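Local coordinates for cell wall surface anchor family protein (Streptococcus agalactiae serogroup V, PDB 3TW0) that probably serves as the adhesive tip pilin of a Group B Streptococcus pilus, contacting the host through a region built on a magnesium-binding von Willebrand factor A fold, at residues Ala78-Lys83 / Tyr273-Asp278; Phe144-Leu149 / Glu303-Tyr308; Met178-Asn183 / Gln222-Asp227; Tyr318-Val323 / Ile345-Glu350. The protein carries 2 engineered substitutions. All coordinates share one frame; numbering follows the deposited sequence.

Interaction 1: Ala78-Lys83 / Tyr273-Asp278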
loop_
_atom_site.group_PDB
_atom_site.type_symbol
_atom_site.label_atom_id
_atom_site.label_comp_id
_atom_site.label_asym_id
_atom_site.label_seq_id
_atom_site.Cartn_x
_atom_site.Cartn_y
_atom_site.Cartn_z
ATOM N N ALA A 78 -6.601 7.719 18.614
ATOM C CA ALA A 78 -6.028 7.411 19.934
ATOM C C ALA A 78 -6.076 8.639 20.800
ATOM O O ALA A 78 -6.231 9.750 20.285
ATOM C CB ALA A 78 -4.582 6.902 19.808
ATOM N N ASP A 79 -5.949 8.436 22.106
ATOM C CA ASP A 79 -5.871 9.551 23.006
ATOM C C ASP A 79 -4.421 10.056 23.030
ATOM O O ASP A 79 -3.572 9.598 22.228
ATOM C CB ASP A 79 -6.424 9.203 24.412
ATOM C CG ASP A 79 -5.522 8.263 25.213
ATOM O OD1 ASP A 79 -4.349 8.083 24.827
ATOM O OD2 ASP A 79 -6.003 7.693 26.243
ATOM N N GLN A 80 -4.147 10.987 23.949
ATOM C CA GLN A 80 -2.847 11.649 24.047
ATOM C C GLN A 80 -1.725 10.717 24.487
ATOM O O GLN A 80 -0.543 11.039 24.298
ATOM C CB GLN A 80 -2.940 12.860 24.970
ATOM C CG GLN A 80 -2.967 12.506 26.464
ATOM C CD GLN A 80 -3.122 13.717 27.338
ATOM O OE1 GLN A 80 -3.834 14.672 26.993
ATOM N NE2 GLN A 80 -2.473 13.683 28.490
ATOM N N ASN A 81 -2.085 9.553 25.029
ATOM C CA ASN A 81 -1.094 8.515 25.359
ATOM C C ASN A 81 -0.920 7.388 24.321
ATOM O O ASN A 81 -0.197 6.415 24.564
ATOM C CB ASN A 81 -1.364 7.933 26.754
ATOM C CG ASN A 81 -1.337 8.987 27.813
ATOM O OD1 ASN A 81 -0.404 9.800 27.866
ATOM N ND2 ASN A 81 -2.377 9.030 28.642
ATOM N N GLY A 82 -1.557 7.509 23.172
ATOM C CA GLY A 82 -1.501 6.427 22.168
ATOM C C GLY A 82 -2.506 5.302 22.424
ATOM O O GLY A 82 -2.448 4.259 21.784
ATOM N N LYS A 83 -3.411 5.474 23.384
ATOM C CA LYS A 83 -4.423 4.428 23.639
ATOM C C LYS A 83 -5.520 4.543 22.594
ATOM O O LYS A 83 -6.063 5.610 22.398
ATOM C CB LYS A 83 -5.020 4.551 25.037
ATOM C CG LYS A 83 -5.962 3.403 25.360
ATOM C CD LYS A 83 -6.170 3.281 26.849
ATOM C CE LYS A 83 -6.128 1.795 27.245
ATOM N NZ LYS A 83 -7.442 1.263 27.060
ATOM N N TYR A 273 -9.350 13.819 23.962
ATOM C CA TYR A 273 -8.847 14.558 22.808
ATOM C C TYR A 273 -8.139 13.565 21.897
ATOM O O TYR A 273 -7.401 12.695 22.382
ATOM C CB TYR A 273 -7.952 15.721 23.251
ATOM C CG TYR A 273 -8.810 16.828 23.809
ATOM C CD1 TYR A 273 -9.242 16.808 25.157
ATOM C CD2 TYR A 273 -9.275 17.860 22.976
ATOM C CE1 TYR A 273 -10.084 17.826 25.671
ATOM C CE2 TYR A 273 -10.107 18.869 23.471
ATOM C CZ TYR A 273 -10.508 18.846 24.818
ATOM O OH TYR A 273 -11.328 19.851 25.289
ATOM N N LEU A 274 -8.401 13.692 20.595
ATOM C CA LEU A 274 -8.056 12.689 19.588
ATOM C C LEU A 274 -6.762 13.001 18.825
ATOM O O LEU A 274 -6.515 14.149 18.425
ATOM C CB LEU A 274 -9.224 12.506 18.611
ATOM C CG LEU A 274 -10.540 12.071 19.296
ATOM C CD1 LEU A 274 -11.637 12.043 18.301
ATOM C CD2 LEU A 274 -10.425 10.702 20.019
ATOM N N TYR A 275 -5.945 11.958 18.663
ATOM C CA TYR A 275 -4.702 11.992 17.908
ATOM C C TYR A 275 -4.751 10.856 16.894
ATOM O O TYR A 275 -5.397 9.806 17.119
ATOM C CB TYR A 275 -3.479 11.770 18.839
ATOM C CG TYR A 275 -3.308 12.832 19.908
ATOM C CD1 TYR A 275 -4.189 12.909 20.977
ATOM C CD2 TYR A 275 -2.274 13.756 19.839
ATOM C CE1 TYR A 275 -4.068 13.882 21.938
ATOM C CE2 TYR A 275 -2.133 14.747 20.824
ATOM C CZ TYR A 275 -3.038 14.786 21.863
ATOM O OH TYR A 275 -2.939 15.733 22.829
ATOM N N TRP A 276 -4.066 11.059 15.773
ATOM C CA TRP A 276 -3.847 9.994 14.826
ATOM C C TRP A 276 -3.045 8.930 15.574
ATOM O O TRP A 276 -2.208 9.265 16.413
ATOM C CB TRP A 276 -3.023 10.530 13.662
ATOM C CG TRP A 276 -3.691 11.659 12.926
ATOM C CD1 TRP A 276 -3.274 12.950 12.841
ATOM C CD2 TRP A 276 -4.896 11.576 12.167
ATOM N NE1 TRP A 276 -4.147 13.684 12.075
ATOM C CE2 TRP A 276 -5.153 12.858 11.649
ATOM C CE3 TRP A 276 -5.789 10.533 11.876
ATOM C CZ2 TRP A 276 -6.260 13.129 10.844
ATOM C CZ3 TRP A 276 -6.886 10.804 11.082
ATOM C CH2 TRP A 276 -7.106 12.091 10.568
ATOM N N ARG A 277 -3.307 7.657 15.306
ATOM C CA ARG A 277 -2.483 6.599 15.895
ATOM C C ARG A 277 -1.063 6.764 15.328
ATOM O O ARG A 277 -0.901 7.258 14.189
ATOM C CB ARG A 277 -3.067 5.232 15.564
ATOM C CG ARG A 277 -4.429 4.989 16.163
ATOM C CD ARG A 277 -4.896 3.549 15.923
ATOM N NE ARG A 277 -4.093 2.634 16.704
ATOM C CZ ARG A 277 -4.298 1.327 16.843
ATOM N NH1 ARG A 277 -5.315 0.710 16.269
ATOM N NH2 ARG A 277 -3.469 0.631 17.591
ATOM N N ASP A 278 -0.051 6.404 16.122
ATOM C CA ASP A 278 1.336 6.779 15.831
ATOM C C ASP A 278 1.957 6.149 14.572
ATOM O O ASP A 278 2.998 6.619 14.082
ATOM C CB ASP A 278 2.250 6.648 17.060
ATOM C CG ASP A 278 2.464 5.198 17.512
ATOM O OD1 ASP A 278 2.502 4.276 16.682
ATOM O OD2 ASP A 278 2.619 4.993 18.725
HETATM O O HOH W 1 -6.168 12.491 24.546
#

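Interaction 2: Phe144-Leu149 / Glu303-Tyr308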
loop_
_atom_site.group_PDB
_atom_site.type_symbol
_atom_site.label_atom_id
_atom_site.label_comp_id
_atom_site.label_asym_id
_atom_site.label_seq_id
_atom_site.Cartn_x
_atom_site.Cartn_y
_atom_site.Cartn_z
ATOM N N PHE A 144 -1.397 -0.884 -0.068
ATOM C CA PHE A 144 -0.127 -1.344 0.470
ATOM C C PHE A 144 0.693 -1.876 -0.717
ATOM O O PHE A 144 0.950 -3.067 -0.834
ATOM C CB PHE A 144 -0.344 -2.454 1.518
ATOM C CG PHE A 144 0.833 -2.674 2.432
ATOM C CD1 PHE A 144 2.056 -2.047 2.194
ATOM C CD2 PHE A 144 0.729 -3.546 3.504
ATOM C CE1 PHE A 144 3.138 -2.257 3.064
ATOM C CE2 PHE A 144 1.808 -3.761 4.381
ATOM C CZ PHE A 144 3.004 -3.106 4.172
ATOM N N THR A 145 1.020 -0.984 -1.631
ATOM C CA THR A 145 1.871 -1.299 -2.772
ATOM C C THR A 145 3.155 -2.058 -2.440
ATOM O O THR A 145 3.499 -3.006 -3.142
ATOM C CB THR A 145 2.156 0.001 -3.575
ATOM O OG1 THR A 145 0.898 0.535 -4.039
ATOM C CG2 THR A 145 3.028 -0.268 -4.806
ATOM N N GLN A 146 3.856 -1.661 -1.376
ATOM C CA GLN A 146 5.133 -2.299 -1.050
ATOM C C GLN A 146 4.954 -3.810 -0.869
ATOM O O GLN A 146 5.677 -4.615 -1.446
ATOM C CB GLN A 146 5.749 -1.716 0.206
ATOM C CG GLN A 146 7.119 -2.343 0.587
ATOM C CD GLN A 146 7.759 -1.635 1.738
ATOM O OE1 GLN A 146 7.167 -0.716 2.317
ATOM N NE2 GLN A 146 8.985 -2.036 2.089
ATOM N N LYS A 147 3.966 -4.185 -0.065
ATOM C CA LYS A 147 3.671 -5.595 0.167
ATOM C C LYS A 147 3.380 -6.340 -1.115
ATOM O O LYS A 147 3.841 -7.464 -1.282
ATOM C CB LYS A 147 2.479 -5.733 1.137
ATOM C CG LYS A 147 2.270 -7.139 1.649
ATOM C CD LYS A 147 0.992 -7.190 2.511
ATOM C CE LYS A 147 1.111 -8.166 3.666
ATOM N NZ LYS A 147 1.467 -9.495 3.243
ATOM N N ALA A 148 2.554 -5.763 -1.989
ATOM C CA ALA A 148 2.274 -6.385 -3.290
ATOM C C ALA A 148 3.534 -6.557 -4.161
ATOM O O ALA A 148 3.695 -7.572 -4.848
ATOM C CB ALA A 148 1.235 -5.600 -4.050
ATOM N N LEU A 149 4.405 -5.548 -4.170
ATOM C CA LEU A 149 5.670 -5.669 -4.935
ATOM C C LEU A 149 6.509 -6.832 -4.412
ATOM O O LEU A 149 7.059 -7.622 -5.199
ATOM C CB LEU A 149 6.460 -4.352 -4.890
ATOM C CG LEU A 149 5.869 -3.235 -5.741
ATOM C CD1 LEU A 149 6.449 -1.815 -5.378
ATOM C CD2 LEU A 149 6.117 -3.551 -7.199
ATOM N N GLU A 303 7.866 7.272 -0.562
ATOM C CA GLU A 303 9.284 7.158 -0.366
ATOM C C GLU A 303 9.745 5.782 0.158
ATOM O O GLU A 303 10.625 5.155 -0.441
ATOM C CB GLU A 303 9.871 8.337 0.438
ATOM C CG GLU A 303 11.398 8.223 0.545
ATOM C CD GLU A 303 12.051 9.222 1.494
ATOM O OE1 GLU A 303 11.335 9.925 2.233
ATOM O OE2 GLU A 303 13.307 9.304 1.494
ATOM N N PRO A 304 9.161 5.293 1.279
ATOM C CA PRO A 304 9.673 3.985 1.687
ATOM C C PRO A 304 9.393 2.923 0.648
ATOM O O PRO A 304 10.215 2.010 0.488
ATOM C CB PRO A 304 8.936 3.700 3.024
ATOM C CG PRO A 304 7.776 4.711 3.042
ATOM C CD PRO A 304 8.329 5.909 2.330
ATOM N N THR A 305 8.291 3.058 -0.097
ATOM C CA THR A 305 8.013 2.075 -1.144
ATOM C C THR A 305 9.063 2.092 -2.299
ATOM O O THR A 305 9.477 1.017 -2.776
ATOM C CB THR A 305 6.591 2.218 -1.698
ATOM O OG1 THR A 305 5.642 2.204 -0.604
ATOM C CG2 THR A 305 6.287 1.085 -2.635
ATOM N N THR A 306 9.425 3.294 -2.752
ATOM C CA THR A 306 10.443 3.502 -3.817
ATOM C C THR A 306 11.811 2.970 -3.376
ATOM O O THR A 306 12.492 2.266 -4.136
ATOM C CB THR A 306 10.546 5.012 -4.214
ATOM O OG1 THR A 306 9.262 5.482 -4.629
ATOM C CG2 THR A 306 11.549 5.236 -5.367
ATOM N N LEU A 307 12.174 3.269 -2.135
ATOM C CA LEU A 307 13.417 2.792 -1.574
ATOM C C LEU A 307 13.418 1.271 -1.517
ATOM O O LEU A 307 14.407 0.618 -1.871
ATOM C CB LEU A 307 13.671 3.420 -0.207
ATOM C CG LEU A 307 14.034 4.907 -0.135
ATOM C CD1 LEU A 307 13.893 5.396 1.301
ATOM C CD2 LEU A 307 15.462 5.207 -0.692
ATOM N N TYR A 308 12.295 0.680 -1.114
ATOM C CA TYR A 308 12.239 -0.764 -1.112
ATOM C C TYR A 308 12.347 -1.299 -2.538
ATOM O O TYR A 308 13.068 -2.275 -2.789
ATOM C CB TYR A 308 10.946 -1.303 -0.467
ATOM C CG TYR A 308 10.753 -2.716 -0.901
ATOM C CD1 TYR A 308 11.384 -3.757 -0.239
ATOM C CD2 TYR A 308 10.034 -2.997 -2.053
ATOM C CE1 TYR A 308 11.262 -5.068 -0.686
ATOM C CE2 TYR A 308 9.904 -4.295 -2.517
ATOM C CZ TYR A 308 10.513 -5.321 -1.827
ATOM O OH TYR A 308 10.354 -6.598 -2.320
HETATM O O HOH W 2 3.271 0.814 -0.228
#

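Interaction 3: Met178-Asn183 / Gln222-Asp227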
loop_
_atom_site.group_PDB
_atom_site.type_symbol
_atom_site.label_atom_id
_atom_site.label_comp_id
_atom_site.label_asym_id
_atom_site.label_seq_id
_atom_site.Cartn_x
_atom_site.Cartn_y
_atom_site.Cartn_z
ATOM N N MET A 178 0.027 2.889 2.631
ATOM C CA MET A 178 0.492 1.983 3.675
ATOM C C MET A 178 1.883 1.608 3.245
ATOM O O MET A 178 2.120 1.587 2.037
ATOM C CB MET A 178 -0.378 0.731 3.692
ATOM C CG MET A 178 -0.182 -0.122 4.916
ATOM S SD MET A 178 -1.512 -1.389 5.057
ATOM C CE MET A 178 -2.815 -0.431 5.882
ATOM N N SER A 179 2.758 1.275 4.199
ATOM C CA SER A 179 4.135 0.907 3.879
ATOM C C SER A 179 4.783 0.198 5.036
ATOM O O SER A 179 4.354 0.360 6.189
ATOM C CB SER A 179 4.958 2.168 3.517
ATOM O OG SER A 179 5.111 2.979 4.672
ATOM N N TYR A 180 5.811 -0.602 4.757
ATOM C CA TYR A 180 6.643 -1.083 5.876
ATOM C C TYR A 180 7.568 -0.003 6.466
ATOM O O TYR A 180 8.068 0.857 5.731
ATOM C CB TYR A 180 7.399 -2.374 5.497
ATOM C CG TYR A 180 6.501 -3.594 5.380
ATOM C CD1 TYR A 180 5.831 -4.090 6.503
ATOM C CD2 TYR A 180 6.329 -4.255 4.166
ATOM C CE1 TYR A 180 4.977 -5.207 6.420
ATOM C CE2 TYR A 180 5.487 -5.387 4.070
ATOM C CZ TYR A 180 4.822 -5.854 5.213
ATOM O OH TYR A 180 3.991 -6.962 5.144
ATOM N N ALA A 181 7.785 -0.042 7.794
ATOM C CA ALA A 181 8.696 0.860 8.483
ATOM C C ALA A 181 10.173 0.623 8.160
ATOM O O ALA A 181 10.643 -0.528 8.184
ATOM C CB ALA A 181 8.532 0.742 9.998
ATOM N N ILE A 182 10.913 1.734 7.989
ATOM C CA ILE A 182 12.375 1.722 7.921
ATOM C C ILE A 182 12.907 1.548 9.349
ATOM O O ILE A 182 12.461 2.238 10.276
ATOM C CB ILE A 182 12.902 3.007 7.273
ATOM C CG1 ILE A 182 12.474 3.058 5.804
ATOM C CG2 ILE A 182 14.442 3.091 7.395
ATOM C CD1 ILE A 182 12.622 4.452 5.100
ATOM N N ASN A 183 13.814 0.590 9.548
ATOM C CA ASN A 183 14.262 0.253 10.915
ATOM C C ASN A 183 15.302 1.187 11.512
ATOM O O ASN A 183 16.410 0.761 11.818
ATOM C CB ASN A 183 14.756 -1.210 10.993
ATOM C CG ASN A 183 14.754 -1.772 12.421
ATOM O OD1 ASN A 183 14.185 -1.183 13.357
ATOM N ND2 ASN A 183 15.379 -2.927 12.586
ATOM N N GLN A 222 0.421 -4.899 13.535
ATOM C CA GLN A 222 1.183 -4.263 14.620
ATOM C C GLN A 222 2.462 -3.568 14.220
ATOM O O GLN A 222 3.089 -2.954 15.078
ATOM C CB GLN A 222 1.511 -5.258 15.718
ATOM C CG GLN A 222 0.588 -5.151 16.952
ATOM C CD GLN A 222 0.309 -6.504 17.418
ATOM O OE1 GLN A 222 0.694 -7.484 16.748
ATOM N NE2 GLN A 222 -0.373 -6.618 18.542
ATOM N N ILE A 223 2.872 -3.657 12.959
ATOM C CA ILE A 223 4.177 -3.058 12.567
ATOM C C ILE A 223 4.123 -2.054 11.384
ATOM O O ILE A 223 5.075 -1.332 11.118
ATOM C CB ILE A 223 5.259 -4.162 12.215
ATOM C CG1 ILE A 223 4.834 -4.988 10.996
ATOM C CG2 ILE A 223 5.586 -5.049 13.429
ATOM C CD1 ILE A 223 6.019 -5.800 10.346
ATOM N N VAL A 224 3.036 -2.058 10.647
ATOM C CA VAL A 224 2.944 -1.295 9.419
ATOM C C VAL A 224 2.732 0.200 9.651
ATOM O O VAL A 224 2.205 0.612 10.695
ATOM C CB VAL A 224 1.779 -1.873 8.635
ATOM C CG1 VAL A 224 1.010 -0.811 7.939
ATOM C CG2 VAL A 224 2.238 -3.009 7.718
ATOM N N LYS A 225 3.132 1.027 8.679
ATOM C CA LYS A 225 2.832 2.479 8.738
ATOM C C LYS A 225 1.629 2.781 7.870
ATOM O O LYS A 225 1.445 2.170 6.803
ATOM C CB LYS A 225 4.030 3.341 8.258
ATOM C CG LYS A 225 5.305 3.217 9.110
ATOM C CD LYS A 225 5.098 3.606 10.555
ATOM C CE LYS A 225 6.362 3.416 11.383
ATOM N NZ LYS A 225 6.441 4.338 12.610
ATOM N N GLY A 226 0.819 3.741 8.297
ATOM C CA GLY A 226 -0.386 4.078 7.533
ATOM C C GLY A 226 -1.517 3.082 7.734
ATOM O O GLY A 226 -1.295 1.958 8.175
ATOM N N ASP A 227 -2.733 3.538 7.446
ATOM C CA ASP A 227 -3.947 2.726 7.511
ATOM C C ASP A 227 -4.876 2.977 6.322
ATOM O O ASP A 227 -6.073 2.704 6.421
ATOM C CB ASP A 227 -4.715 2.998 8.821
ATOM C CG ASP A 227 -5.164 4.461 8.965
ATOM O OD1 ASP A 227 -4.927 5.293 8.066
ATOM O OD2 ASP A 227 -5.767 4.776 10.007
HETATM O O HOH W 3 6.849 -2.281 9.128
#

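Interaction 4: Tyr318-Val323 / Ile345-Glu350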
loop_
_atom_site.group_PDB
_atom_site.type_symbol
_atom_site.label_atom_id
_atom_site.label_comp_id
_atom_site.label_asym_id
_atom_site.label_seq_id
_atom_site.Cartn_x
_atom_site.Cartn_y
_atom_site.Cartn_z
ATOM N N TYR A 318 14.921 -7.297 -14.083
ATOM C CA TYR A 318 13.801 -7.565 -14.988
ATOM C C TYR A 318 12.949 -6.322 -15.234
ATOM O O TYR A 318 13.269 -5.255 -14.725
ATOM C CB TYR A 318 12.974 -8.783 -14.586
ATOM C CG TYR A 318 12.497 -8.826 -13.177
ATOM C CD1 TYR A 318 11.490 -7.971 -12.742
ATOM C CD2 TYR A 318 13.000 -9.779 -12.273
ATOM C CE1 TYR A 318 11.039 -8.031 -11.450
ATOM C CE2 TYR A 318 12.533 -9.849 -10.980
ATOM C CZ TYR A 318 11.555 -8.967 -10.579
ATOM O OH TYR A 318 11.088 -9.003 -9.287
ATOM N N ASP A 319 11.877 -6.460 -16.010
ATOM C CA ASP A 319 11.095 -5.294 -16.396
ATOM C C ASP A 319 9.947 -4.999 -15.459
ATOM O O ASP A 319 9.267 -5.904 -15.023
ATOM C CB ASP A 319 10.556 -5.454 -17.811
ATOM C CG ASP A 319 11.657 -5.415 -18.833
ATOM O OD1 ASP A 319 12.275 -4.346 -18.972
ATOM O OD2 ASP A 319 11.913 -6.460 -19.448
ATOM N N ILE A 320 9.713 -3.726 -15.174
ATOM C CA ILE A 320 8.515 -3.363 -14.438
ATOM C C ILE A 320 7.800 -2.250 -15.177
ATOM O O ILE A 320 8.359 -1.153 -15.371
ATOM C CB ILE A 320 8.781 -3.000 -12.950
ATOM C CG1 ILE A 320 9.592 -4.109 -12.226
ATOM C CG2 ILE A 320 7.437 -2.752 -12.231
ATOM C CD1 ILE A 320 11.100 -3.848 -12.132
ATOM N N PHE A 321 6.576 -2.558 -15.615
ATOM C CA PHE A 321 5.735 -1.596 -16.300
ATOM C C PHE A 321 4.575 -1.199 -15.396
ATOM O O PHE A 321 3.913 -2.074 -14.826
ATOM C CB PHE A 321 5.172 -2.172 -17.617
ATOM C CG PHE A 321 6.217 -2.617 -18.609
ATOM C CD1 PHE A 321 7.570 -2.372 -18.408
ATOM C CD2 PHE A 321 5.835 -3.281 -19.770
ATOM C CE1 PHE A 321 8.539 -2.786 -19.350
ATOM C CE2 PHE A 321 6.791 -3.691 -20.712
ATOM C CZ PHE A 321 8.150 -3.434 -20.498
ATOM N N THR A 322 4.320 0.108 -15.291
ATOM C CA THR A 322 3.227 0.614 -14.486
ATOM C C THR A 322 2.164 1.337 -15.344
ATOM O O THR A 322 2.486 2.235 -16.139
ATOM C CB THR A 322 3.736 1.540 -13.372
ATOM O OG1 THR A 322 4.862 0.946 -12.749
ATOM C CG2 THR A 322 2.683 1.738 -12.283
ATOM N N VAL A 323 0.910 0.962 -15.157
ATOM C CA VAL A 323 -0.203 1.559 -15.891
ATOM C C VAL A 323 -1.112 2.338 -14.955
ATOM O O VAL A 323 -1.716 1.771 -14.039
ATOM C CB VAL A 323 -0.955 0.517 -16.733
ATOM C CG1 VAL A 323 -2.346 1.023 -17.176
ATOM C CG2 VAL A 323 -0.112 0.180 -17.945
ATOM N N ILE A 345 8.723 3.588 -9.522
ATOM C CA ILE A 345 8.673 2.126 -9.341
ATOM C C ILE A 345 8.401 1.357 -10.651
ATOM O O ILE A 345 7.741 0.299 -10.661
ATOM C CB ILE A 345 7.682 1.728 -8.220
ATOM C CG1 ILE A 345 6.225 2.043 -8.607
ATOM C CG2 ILE A 345 8.147 2.396 -6.867
ATOM C CD1 ILE A 345 5.121 1.360 -7.674
ATOM N N SER A 346 8.887 1.925 -11.753
ATOM C CA SER A 346 8.891 1.289 -13.062
ATOM C C SER A 346 10.343 1.186 -13.505
ATOM O O SER A 346 11.201 1.909 -12.981
ATOM C CB SER A 346 8.116 2.139 -14.065
ATOM O OG SER A 346 6.789 2.381 -13.629
ATOM N N SER A 347 10.615 0.284 -14.442
ATOM C CA SER A 347 11.958 0.098 -14.992
ATOM C C SER A 347 12.596 1.402 -15.463
ATOM O O SER A 347 13.721 1.699 -15.098
ATOM C CB SER A 347 11.931 -0.912 -16.141
ATOM O OG SER A 347 11.696 -2.205 -15.645
ATOM N N LYS A 348 11.891 2.164 -16.282
ATOM C CA LYS A 348 12.335 3.521 -16.621
ATOM C C LYS A 348 11.152 4.453 -16.806
ATOM O O LYS A 348 9.988 4.004 -16.798
ATOM C CB LYS A 348 13.253 3.554 -17.861
ATOM C CG LYS A 348 13.006 2.475 -18.918
ATOM C CD LYS A 348 14.120 1.415 -18.884
ATOM C CE LYS A 348 13.735 0.094 -19.589
ATOM N NZ LYS A 348 12.909 0.254 -20.868
ATOM N N THR A 349 11.458 5.737 -16.978
ATOM C CA THR A 349 10.473 6.792 -17.132
ATOM C C THR A 349 9.331 6.432 -18.097
ATOM O O THR A 349 8.155 6.617 -17.764
ATOM C CB THR A 349 11.166 8.156 -17.493
ATOM O OG1 THR A 349 11.562 8.809 -16.284
ATOM C CG2 THR A 349 10.235 9.102 -18.262
ATOM N N GLU A 350 9.680 5.895 -19.267
ATOM C CA GLU A 350 8.690 5.574 -20.295
ATOM C C GLU A 350 7.969 4.232 -20.068
ATOM O O GLU A 350 7.140 3.799 -20.906
ATOM C CB GLU A 350 9.341 5.610 -21.689
ATOM C CG GLU A 350 10.233 4.407 -22.001
ATOM C CD GLU A 350 11.698 4.625 -21.631
ATOM O OE1 GLU A 350 12.020 5.612 -20.924
ATOM O OE2 GLU A 350 12.534 3.801 -22.066
HETATM O O HOH W 4 5.176 -0.716 -10.517
#

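Interaction 1: Ala78-Lys83 / Tyr273-Asp278
Ala78 and Tyr275 form an antiparallel hydrogen-bonded pair: Ala78 N donates to Tyr275 O at 2.8 Å, bent at the hydrogen (135°) but in the carbonyl plane, and Tyr275 N returns a straighter bond to Ala78 O, also 2.8 Å. With CG anti to the carbonyl carbon (chi1 -62°), the Tyr275 ring slants against the following turn, its CE1 3.3 Å from Gln80 CA and 3.4 Å from Gln80 CB. This gives the polar, exposed glutamine an apolar footing. The small methyl of Ala78 leaves room for the chain of Arg277, whose CG lies 4.1 Å from Ala78 CB and whose guanidinium goes on to Lys75 O. A water bridges Gln80 N to Tyr273 O where the turn leaves the strand. The contact thus ties strand 271-276 to the end of a beta hairpin, strands 70-78 and 84-85, closed by a type I turn with a G1 bulge; Gly82 takes the positive phi (83°) this bulge requires. Asp79 opens the turn as an Asx turn: its OD1 accepts Asn81 N at 2.7 Å and Lys83 N at 3.1 Å, the two coming from opposite faces of the carboxylate. Its other oxygen, OD2, is held by Ala266 N.

Interaction 2: Phe144-Leu149 / Glu303-Tyr308
Gln146 and Tyr308 make the close part of this helix-to-helix contact. Fully extended, with CG anti to the backbone N (chi1 -179°), Gln146 lays its amide against the root of the tyrosine, NE2 standing 3.3 Å from Tyr308 CB and 3.5 Å from Tyr308 CG. Amide and ring planes are 40° apart, neither stacked nor perpendicular. The other end of the amide is anchored, since OE1 accepts from Tyr180 N, and this should hold the group in place. Farther along the ring, Leu149 CB approaches Tyr308 CE2 at 4.2 Å; the branched end of leucine lets CB lie by the tyrosine while CD1 reaches the Thr305 methyl.

The two segments run nearly parallel, at 17°, their axes 9.7 Å apart, and belong to helices 145-159 and 302-312, part of the helical layer of the von Willebrand factor A fold. Helix 145-159 begins two residues after Thr143, a magnesium ligand, with Phe144 at its N-cap position.

Packing is looser around Thr305, although buried too. Its CG2 is 4.1 Å from Thr145 CG2 and 4.0 Å from Leu149 CD1, both pairs of side chains crossing near a right angle. Here a water joins the two helices, accepting from Gln146 N and donating to Thr305 OG1, each at 2.8 Å. It suits Gln146 N, which lies in the first helical turn and has no preceding turn to supply a carbonyl. Threonine fits at 305 because its hydroxyl also bonds to His301 O one turn back, leaving the methyl to face the neighbouring helix.

Interaction 3: Met178-Asn183 / Gln222-Asp227
Ser179 and Lys225 pair through their backbones in a single antiparallel bridge. Lys225 N donates to Ser179 O at 2.9 Å, almost straight, while the return bond from Ser179 N to Lys225 O is 3.1 Å and comes in tilted 26° from the carbonyl plane. A water continues the pairing one step beyond the bridge, accepting from Ala181 N and donating to Ile223 O. At the other end Gly226, with positive phi (77°) and no side chain, lets its CA come within 4.5 Å of Met178 CA.

The 178-183 segment is a loop after strand 165-172 of the parallel sheet that carries the metal-ion-dependent adhesion site of a von Willebrand factor A fold, and the Met178 side chain lies about 9 Å from the bound magnesium. The 222-227 segment runs on from the short helix 220-223.

Apolar contacts flank the bridge. Met178 CG presses on Val224 CG1 at 3.3 Å, tighter than a normal carbon contact, and the flexible thioether then bends to bring CE 3.6 Å from Gly226 O. The other branch of the valine, CG2, meets Tyr180 CE1 at 3.7 Å, so Val224 is wedged between methionine and tyrosine. Ile223 CD1 adds a more distant touch to the same ring carbon; the Tyr180 hydroxyl is hydrogen-bonded to Asp220.

Lysine plays a double part. Bent at chi2 (-59°), Lys225 folds its methylenes over Ala181, CE lying 3.7 Å from Ala181 CB, while its ammonium group makes a cation-pi contact with Tyr283. On the serine, OG bonds to His301 ND1.

Interaction 4: Tyr318-Val323 / Ile345-Glu350
Thr322 OG1 has two close polar partners in this contact: Ser346 OG at 2.6 Å, and a water at 2.8 Å, which donates to Ile345 O. Ser346 OG in turn bonds to Met342 O in the last turn of helix 335-344, so a pair of hydroxyls, those of Thr322 and Ser346, lies between the strand and the helix end. The threonine has OG1 anti to its carbonyl carbon (chi1 -45°), which directs the hydroxyl at the serine.

Alongside, Ser347 meets both backbone polar atoms of Ile320. Its N-H reaches Ile320 O at 2.8 Å, nearly straight (172°) and on a lone pair, while its OG accepts from Ile320 N at a modelled 2.5 Å, a length short enough to be taken with caution. The serine hydroxyl appears to take the place of a backbone carbonyl. The segments belong to a beta-alpha-beta crossover, in which strand 319-324 leads through helix 335-344 to an edge strand of the parallel sheet, 352-354. Ile320 suits the buried interior, its side chain touching Phe309 of helix 302-312; its CG2 also meets the backbone at Ile345 O, 3.4 Å away. Ile345, just past the helix, packs on helix 145-159 as well.

Small hydroxyl residues are compact enough to fit between strand and loop. Ile320 O is satisfied by Ser347 N, and Ile320 N probably by the Ser347 hydroxyl, while the Thr322 and Ser346 hydroxyls supply a polar link beside them.

In the fold
From the N terminus, residues 78-83 open the loop that interaction 1 closes at 273-278, where strand 271-276 joins the hairpin of the antiparallel sheet. Residues 144-149 fall inside that loop but find their partner, 303-308, beyond it, so interactions 1 and 2 cross. Interaction 3, between 178-183 and 222-227, closes a shorter loop nested within both. It touches interaction 2, where Phe144 packs on Tyr180 and Val224, and its centre lies about 10 Å from that of interaction 2 and about 17 Å from that of interaction 1. Interaction 4 follows in series, closing a short crossover at the parallel sheet's edge; Ile345 joins it to interaction 2 by packing on Thr145 and Leu149.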